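Local coordinates for protein transcriptional regulator (PDB 3BHQ) that probably binds regulatory DNA through an N-terminal helix-turn-helix domain and controls transcription as a dimeric member of the TetR family, at residues Y30-M35 against T54-F60; A162-L166 against F202-Y206. All blocks are in the same frame, centred on the assembly; numbering follows the deposited sequence.

Interaction 1. Residues Y30-M35 against T54-F60; sequences YDGTSM and TDKETLF. With EDO (1,2-ethanediol), chain H.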
ATOM      1  N   TYR A  30      11.349  16.365   5.195  1.00 26.00           N
ATOM      2  CA  TYR A  30      11.945  16.579   6.510  1.00 24.71           C
ATOM      3  C   TYR A  30      13.241  17.391   6.468  1.00 26.69           C
ATOM      4  O   TYR A  30      13.372  18.381   7.195  1.00 26.36           O
ATOM      5  CB  TYR A  30      12.173  15.218   7.150  1.00 26.01           C
ATOM      6  CG  TYR A  30      12.706  15.238   8.529  1.00 26.33           C
ATOM      7  CD1 TYR A  30      11.851  15.510   9.604  1.00 26.59           C
ATOM      8  CD2 TYR A  30      14.048  14.965   8.788  1.00 26.42           C
ATOM      9  CE1 TYR A  30      12.322  15.523  10.897  1.00 27.16           C
ATOM     10  CE2 TYR A  30      14.537  14.958  10.090  1.00 28.61           C
ATOM     11  CZ  TYR A  30      13.646  15.247  11.147  1.00 21.88           C
ATOM     12  OH  TYR A  30      14.092  15.236  12.431  1.00 30.06           O
ATOM     13  N   ASP A  31      14.163  17.025   5.571  1.00 26.61           N
ATOM     14  CA  ASP A  31      15.455  17.727   5.477  1.00 27.94           C
ATOM     15  C   ASP A  31      15.368  19.101   4.868  1.00 27.03           C
ATOM     16  O   ASP A  31      16.280  19.884   5.062  1.00 31.60           O
ATOM     17  CB  ASP A  31      16.492  16.936   4.657  1.00 28.95           C
ATOM     18  CG  ASP A  31      16.992  15.713   5.362  1.00 36.17           C
ATOM     19  OD1 ASP A  31      17.018  15.707   6.616  1.00 35.76           O
ATOM     20  OD2 ASP A  31      17.410  14.769   4.648  1.00 39.16           O
ATOM     21  N   GLY A  32      14.289  19.390   4.150  1.00 25.57           N
ATOM     22  CA  GLY A  32      14.119  20.673   3.465  1.00 28.08           C
ATOM     23  C   GLY A  32      13.495  21.781   4.286  1.00 28.79           C
ATOM     24  O   GLY A  32      13.353  22.895   3.780  1.00 29.45           O
ATOM     25  N   THR A  33      13.082  21.477   5.516  1.00 26.23           N
ATOM     26  CA  THR A  33      12.483  22.488   6.399  1.00 25.86           C
ATOM     27  C   THR A  33      13.166  22.469   7.750  1.00 27.09           C
ATOM     28  O   THR A  33      14.101  21.702   7.987  1.00 27.12           O
ATOM     29  CB  THR A  33      10.930  22.348   6.483  1.00 27.08           C
ATOM     30  OG1 THR A  33      10.369  23.508   7.134  1.00 27.72           O
ATOM     31  CG2 THR A  33      10.506  21.091   7.225  1.00 22.07           C
ATOM     32  N   SER A  34      12.734  23.378   8.613  1.00 26.71           N
ATOM     33  CA  SER A  34      13.329  23.533   9.912  1.00 26.76           C
ATOM     34  C   SER A  34      12.342  24.078  10.920  1.00 23.30           C
ATOM     35  O   SER A  34      11.284  24.609  10.565  1.00 24.13           O
ATOM     36  CB  SER A  34      14.510  24.508   9.820  1.00 28.62           C
ATOM     37  OG  SER A  34      14.073  25.794   9.425  1.00 27.60           O
HETATM   38  N   MSE A  35      12.712  23.956  12.181  1.00 25.10           N
HETATM   39  CA  MSE A  35      11.887  24.501  13.276  1.00 23.31           C
HETATM   40  C   MSE A  35      11.683  25.998  13.097  1.00 24.70           C
HETATM   41  O   MSE A  35      10.580  26.510  13.316  1.00 22.60           O
HETATM   42  CB  MSE A  35      12.546  24.216  14.623  1.00 23.74           C
HETATM   43  CG  MSE A  35      12.613  22.731  14.966  1.00 24.60           C
HETATM   44 SE   MSE A  35      10.908  22.035  15.584  0.75 23.49          SE
HETATM   45  CE  MSE A  35      11.116  22.552  17.444  1.00 23.97           C
ATOM     46  N   THR A  54       9.963  20.465  21.030  1.00 19.19           N
ATOM     47  CA  THR A  54      11.344  19.981  21.252  1.00 18.61           C
ATOM     48  C   THR A  54      12.274  19.954  20.039  1.00 21.25           C
ATOM     49  O   THR A  54      13.376  20.524  20.100  1.00 21.79           O
ATOM     50  CB  THR A  54      11.337  18.595  21.950  1.00 21.73           C
ATOM     51  OG1 THR A  54      10.884  18.813  23.283  1.00 21.86           O
ATOM     52  CG2 THR A  54      12.769  17.944  22.022  1.00 20.81           C
ATOM     53  N   ASP A  55      11.885  19.220  19.016  1.00 18.42           N
ATOM     54  CA  ASP A  55      12.706  19.100  17.820  1.00 20.20           C
ATOM     55  C   ASP A  55      11.873  18.733  16.619  1.00 19.47           C
ATOM     56  O   ASP A  55      10.688  18.440  16.747  1.00 20.03           O
ATOM     57  CB  ASP A  55      13.919  18.162  18.061  1.00 19.35           C
ATOM     58  CG  ASP A  55      13.545  16.743  18.420  1.00 24.22           C
ATOM     59  OD1 ASP A  55      12.448  16.240  18.058  1.00 21.67           O
ATOM     60  OD2 ASP A  55      14.422  16.091  19.047  1.00 26.76           O
ATOM     61  N   LYS A  56      12.504  18.765  15.444  1.00 21.19           N
ATOM     62  CA  LYS A  56      11.827  18.542  14.196  1.00 19.20           C
ATOM     63  C   LYS A  56      11.259  17.114  14.109  1.00 18.56           C
ATOM     64  O   LYS A  56      10.154  16.904  13.576  1.00 20.80           O
ATOM     65  CB  LYS A  56      12.778  18.870  13.042  1.00 20.55           C
ATOM     66  CG  LYS A  56      12.107  19.085  11.726  1.00 24.51           C
ATOM     67  CD  LYS A  56      13.053  19.656  10.660  1.00 23.82           C
ATOM     68  CE  LYS A  56      14.175  18.709  10.290  1.00 27.09           C
ATOM     69  NZ  LYS A  56      15.064  19.289   9.240  1.00 25.68           N
ATOM     70  N   GLU A  57      11.975  16.147  14.690  1.00 21.03           N
ATOM     71  CA  GLU A  57      11.519  14.749  14.687  1.00 20.62           C
ATOM     72  C   GLU A  57      10.226  14.577  15.501  1.00 18.93           C
ATOM     73  O   GLU A  57       9.296  13.888  15.073  1.00 19.97           O
ATOM     74  CB  GLU A  57      12.619  13.821  15.240  1.00 21.11           C
ATOM     75  CG  GLU A  57      12.248  12.352  15.355  1.00 22.35           C
ATOM     76  CD  GLU A  57      13.443  11.451  15.648  1.00 22.89           C
ATOM     77  OE1 GLU A  57      14.452  11.938  16.237  1.00 28.36           O
ATOM     78  OE2 GLU A  57      13.345  10.261  15.323  1.00 22.51           O
ATOM     79  N   THR A  58      10.218  15.151  16.691  1.00 19.76           N
ATOM     80  CA  THR A  58       9.052  15.157  17.577  1.00 18.22           C
ATOM     81  C   THR A  58       7.856  15.827  16.922  1.00 18.98           C
ATOM     82  O   THR A  58       6.729  15.293  16.954  1.00 20.86           O
ATOM     83  CB  THR A  58       9.416  15.778  18.941  1.00 20.88           C
ATOM     84  OG1 THR A  58      10.525  15.071  19.520  1.00 21.58           O
ATOM     85  CG2 THR A  58       8.210  15.753  19.903  1.00 18.95           C
ATOM     86  N   LEU A  59       8.094  16.981  16.293  1.00 17.78           N
ATOM     87  CA  LEU A  59       7.038  17.704  15.615  1.00 18.93           C
ATOM     88  C   LEU A  59       6.441  16.876  14.452  1.00 19.74           C
ATOM     89  O   LEU A  59       5.229  16.855  14.279  1.00 19.03           O
ATOM     90  CB  LEU A  59       7.574  19.051  15.129  1.00 19.56           C
ATOM     91  CG  LEU A  59       6.608  19.984  14.384  1.00 20.65           C
ATOM     92  CD1 LEU A  59       5.231  20.149  15.035  1.00 19.64           C
ATOM     93  CD2 LEU A  59       7.231  21.386  14.150  1.00 22.26           C
ATOM     94  N   PHE A  60       7.288  16.165  13.710  1.00 19.76           N
ATOM     95  CA  PHE A  60       6.813  15.293  12.606  1.00 18.57           C
ATOM     96  C   PHE A  60       5.877  14.202  13.188  1.00 20.30           C
ATOM     97  O   PHE A  60       4.840  13.868  12.606  1.00 22.06           O
ATOM     98  CB  PHE A  60       8.003  14.668  11.871  1.00 21.15           C
ATOM     99  CG  PHE A  60       7.746  14.209  10.436  1.00 20.67           C
ATOM    100  CD1 PHE A  60       6.472  14.146   9.852  1.00 24.37           C
ATOM    101  CD2 PHE A  60       8.834  13.762   9.678  1.00 21.41           C
ATOM    102  CE1 PHE A  60       6.324  13.715   8.522  1.00 25.61           C
ATOM    103  CE2 PHE A  60       8.671  13.312   8.357  1.00 25.19           C
ATOM    104  CZ  PHE A  60       7.439  13.308   7.796  1.00 24.35           C
TER
HETATM  105  C1  EDO H 216      16.022  11.801  12.383  1.00 45.17           C
HETATM  106  O1  EDO H 216      17.089  11.492  11.482  1.00 44.70           O
HETATM  107  C2  EDO H 216      16.478  12.886  13.353  1.00 50.26           C
HETATM  108  O2  EDO H 216      16.475  14.163  12.693  1.00 46.56           O
HETATM  109  O   HOH W   1      17.218  17.616   8.644  1.00 33.62           O
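Lys56 runs across one face of the Tyr30 ring and ends among the backbone carbonyls of the 30-35 loop. Its chain runs out with CG anti to the backbone N (chi1 -162°) and stays extended until a single bend at chi3 (65°), which lays CE against that face and turns the ammonium to the loop. Lys56 CE lies 3.6 Å from the centroid of the Tyr30 ring, a CH-pi contact; NZ sits over the same face at cation-pi distance. Lys56 NZ donates to Tyr30 O at 2.8 Å and to Thr33 O at 2.9 Å, the two carbonyls at the ends of the type I turn 30-33, each approached from a position tilted out of its carbonyl plane. A water accepts from NZ and donates to Asp31 OD1, whose carboxylate also forms a salt bridge with Arg121. The loop leads into helix 35-42 of the predicted helix-turn-helix, while Lys56 opens helix 56-83, which links this DNA-binding unit of the TetR family to the rest of the chain. Asp55 N-caps that helix: its OD1 accepts from Thr58 N at 2.8 Å and from Thr58 OG1. Tyr30 meets Phe60 rim to rim, Tyr30 CD1 lying 3.5 Å from Phe60 CD2, with planes only 15° apart, and Phe60 stacks in turn on Phe25. Tyr30 OH shares a hydrogen bond with O2 of a bound 1,2-ethanediol. Selenomethionine Met35, bent at chi2 and chi3, brings SE to 3.6 Å from Lys56 N and 4.0 Å from Leu59 CD2.

Interaction 2. Residues A162-L166 against F202-Y206; sequences AASHL and FLAVY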
ATOM      1  N   ALA A 162     -13.720  -8.369   7.777  1.00 21.87           N
ATOM      2  CA  ALA A 162     -14.711  -7.885   6.773  1.00 21.04           C
ATOM      3  C   ALA A 162     -14.408  -6.435   6.418  1.00 21.51           C
ATOM      4  O   ALA A 162     -14.429  -6.072   5.250  1.00 18.30           O
ATOM      5  CB  ALA A 162     -16.093  -8.023   7.278  1.00 21.49           C
ATOM      6  N   ALA A 163     -14.071  -5.621   7.414  1.00 21.12           N
ATOM      7  CA  ALA A 163     -13.675  -4.237   7.150  1.00 19.74           C
ATOM      8  C   ALA A 163     -12.439  -4.195   6.263  1.00 19.19           C
ATOM      9  O   ALA A 163     -12.433  -3.460   5.261  1.00 18.85           O
ATOM     10  CB  ALA A 163     -13.456  -3.449   8.486  1.00 19.29           C
ATOM     11  N   SER A 164     -11.409  -5.006   6.570  1.00 19.79           N
ATOM     12  CA  SER A 164     -10.193  -5.008   5.737  1.00 19.73           C
ATOM     13  C   SER A 164     -10.522  -5.467   4.305  1.00 18.50           C
ATOM     14  O   SER A 164      -9.908  -4.982   3.372  1.00 20.61           O
ATOM     15  CB  SER A 164      -9.071  -5.878   6.334  1.00 24.57           C
ATOM     16  OG  SER A 164      -9.302  -7.256   6.122  1.00 27.20           O
ATOM     17  N   HIS A 165     -11.492  -6.375   4.153  1.00 18.56           N
ATOM     18  CA  HIS A 165     -11.929  -6.814   2.808  1.00 19.61           C
ATOM     19  C   HIS A 165     -12.568  -5.706   2.002  1.00 19.69           C
ATOM     20  O   HIS A 165     -12.257  -5.546   0.816  1.00 20.02           O
ATOM     21  CB  HIS A 165     -12.820  -8.044   2.873  1.00 19.61           C
ATOM     22  CG  HIS A 165     -12.088  -9.280   3.303  1.00 18.18           C
ATOM     23  ND1 HIS A 165     -12.741 -10.432   3.661  1.00 19.38           N
ATOM     24  CD2 HIS A 165     -10.771  -9.519   3.478  1.00 18.44           C
ATOM     25  CE1 HIS A 165     -11.853 -11.360   3.967  1.00 19.82           C
ATOM     26  NE2 HIS A 165     -10.647 -10.832   3.865  1.00 18.68           N
ATOM     27  N   LEU A 166     -13.457  -4.920   2.635  1.00 18.92           N
ATOM     28  CA  LEU A 166     -14.068  -3.763   1.951  1.00 18.22           C
ATOM     29  C   LEU A 166     -12.950  -2.773   1.546  1.00 19.37           C
ATOM     30  O   LEU A 166     -12.877  -2.359   0.397  1.00 18.06           O
ATOM     31  CB  LEU A 166     -15.110  -3.060   2.852  1.00 18.94           C
ATOM     32  CG  LEU A 166     -15.750  -1.826   2.201  1.00 19.96           C
ATOM     33  CD1 LEU A 166     -16.480  -2.170   0.852  1.00 19.62           C
ATOM     34  CD2 LEU A 166     -16.681  -1.072   3.191  1.00 20.91           C
ATOM     35  N   PHE A 202     -18.459  -7.064  -2.099  1.00 19.76           N
ATOM     36  CA  PHE A 202     -18.570  -7.140  -0.644  1.00 19.96           C
ATOM     37  C   PHE A 202     -19.894  -7.765  -0.196  1.00 20.22           C
ATOM     38  O   PHE A 202     -19.888  -8.646   0.668  1.00 20.62           O
ATOM     39  CB  PHE A 202     -18.401  -5.756  -0.010  1.00 21.72           C
ATOM     40  CG  PHE A 202     -18.526  -5.759   1.493  1.00 20.62           C
ATOM     41  CD1 PHE A 202     -17.412  -5.959   2.292  1.00 24.24           C
ATOM     42  CD2 PHE A 202     -19.765  -5.546   2.103  1.00 23.83           C
ATOM     43  CE1 PHE A 202     -17.542  -5.932   3.667  1.00 22.11           C
ATOM     44  CE2 PHE A 202     -19.897  -5.549   3.486  1.00 24.38           C
ATOM     45  CZ  PHE A 202     -18.780  -5.747   4.255  1.00 19.28           C
ATOM     46  N   LEU A 203     -21.017  -7.317  -0.765  1.00 20.53           N
ATOM     47  CA  LEU A 203     -22.326  -7.873  -0.398  1.00 21.50           C
ATOM     48  C   LEU A 203     -22.524  -9.319  -0.866  1.00 21.62           C
ATOM     49  O   LEU A 203     -23.292 -10.058  -0.233  1.00 20.46           O
ATOM     50  CB  LEU A 203     -23.482  -6.970  -0.872  1.00 23.48           C
ATOM     51  CG  LEU A 203     -23.597  -5.681  -0.052  1.00 24.46           C
ATOM     52  CD1 LEU A 203     -24.589  -4.715  -0.680  1.00 21.32           C
ATOM     53  CD2 LEU A 203     -23.959  -5.943   1.389  1.00 21.22           C
ATOM     54  N   ALA A 204     -21.823  -9.729  -1.933  1.00 21.69           N
ATOM     55  CA  ALA A 204     -21.854 -11.122  -2.390  1.00 21.99           C
ATOM     56  C   ALA A 204     -21.335 -12.056  -1.308  1.00 22.40           C
ATOM     57  O   ALA A 204     -21.816 -13.177  -1.178  1.00 24.56           O
ATOM     58  CB  ALA A 204     -21.082 -11.299  -3.692  1.00 22.87           C
ATOM     59  N   VAL A 205     -20.384 -11.587  -0.502  1.00 21.36           N
ATOM     60  CA  VAL A 205     -19.846 -12.346   0.615  1.00 21.10           C
ATOM     61  C   VAL A 205     -20.576 -12.106   1.935  1.00 22.80           C
ATOM     62  O   VAL A 205     -20.899 -13.047   2.671  1.00 22.90           O
ATOM     63  CB  VAL A 205     -18.352 -11.922   0.934  1.00 24.12           C
ATOM     64  CG1 VAL A 205     -17.756 -12.835   2.024  1.00 23.22           C
ATOM     65  CG2 VAL A 205     -17.480 -11.872  -0.295  1.00 25.20           C
ATOM     66  N   TYR A 206     -20.809 -10.831   2.261  1.00 19.97           N
ATOM     67  CA  TYR A 206     -21.300 -10.440   3.592  1.00 19.36           C
ATOM     68  C   TYR A 206     -22.753  -9.984   3.701  1.00 19.82           C
ATOM     69  O   TYR A 206     -23.215  -9.619   4.798  1.00 22.40           O
ATOM     70  CB  TYR A 206     -20.374  -9.380   4.186  1.00 21.05           C
ATOM     71  CG  TYR A 206     -18.954  -9.872   4.343  1.00 21.21           C
ATOM     72  CD1 TYR A 206     -18.646 -10.883   5.270  1.00 21.60           C
ATOM     73  CD2 TYR A 206     -17.930  -9.347   3.588  1.00 18.10           C
ATOM     74  CE1 TYR A 206     -17.354 -11.346   5.420  1.00 19.69           C
ATOM     75  CE2 TYR A 206     -16.621  -9.802   3.735  1.00 19.94           C
ATOM     76  CZ  TYR A 206     -16.342 -10.805   4.656  1.00 20.87           C
ATOM     77  OH  TYR A 206     -15.059 -11.258   4.822  1.00 21.96           O
TER
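In the all-helical C-terminal domain, helix 159-181 and the last turn of helix 188-206 lie side by side; the axes of 162-166 and 202-206 run nearly antiparallel, at 160°, and approach to 11.0 Å at their closest. At this spacing the gap is bridged chiefly by the two rings of Phe202 and Tyr206, one helical turn apart. Tyr206 reaches across to His165, and their side chains cross at about a right angle: His165 ND1 and Tyr206 OH are 2.7 Å apart in a hydrogen bond whose proton could belong to either. The hydroxyl lies near the plane of the imidazole, and ND1 near that of the phenol, although the bond is bent (139°). The methyl of Ala162 lies over one face of the phenol, offset toward its rim, with Ala162 CB 3.9 Å from the centroid of the Tyr206 ring, a CH-pi contact; Val205 CG1, from the same helical end as the ring, sits over the opposite face, and the two hold the ring between them. A phenylalanine in place of Tyr206 would probably keep this sandwich but leave His165 ND1 without its partner in a buried setting. Phe202, with CG anti to the backbone N (chi1 179°), extends its ring toward helix 159-181, where Phe202 CD1 packs 3.7 Å from Leu166 CB. The rim of the same ring meets a backbone oxygen, Phe202 CE1 lying 3.5 Å from Ala162 O. Phe145 of helix 123-150 also meets the Phe202 ring. On the dimer side, His165 packs on Met169 of the second subunit and Val205 on Val205 of that subunit. Such antiparallel pairing of the last two helices, with the partner subunit packed alongside, is characteristic of the dimerising C-terminal domain of TetR-family regulators.

In the fold
The two contacts occupy opposite sides of the chain's centre, with their own centres 40 Å apart and their nearest atoms about 25 Å apart, and they do not touch. Interaction 1 belongs to the N-terminal, probably DNA-binding region, where no other chain of the assembly reaches its segments; interaction 2 lies in the C-terminal domain, where the second subunit packs against both helices. They also come in series along the sequence, the first closing before the second begins. Helix 56-83 leaves interaction 1 for the body of the chain, and Arg121 and Gln124, partners of Asp31 and Glu57, tie that contact to the C-terminal region.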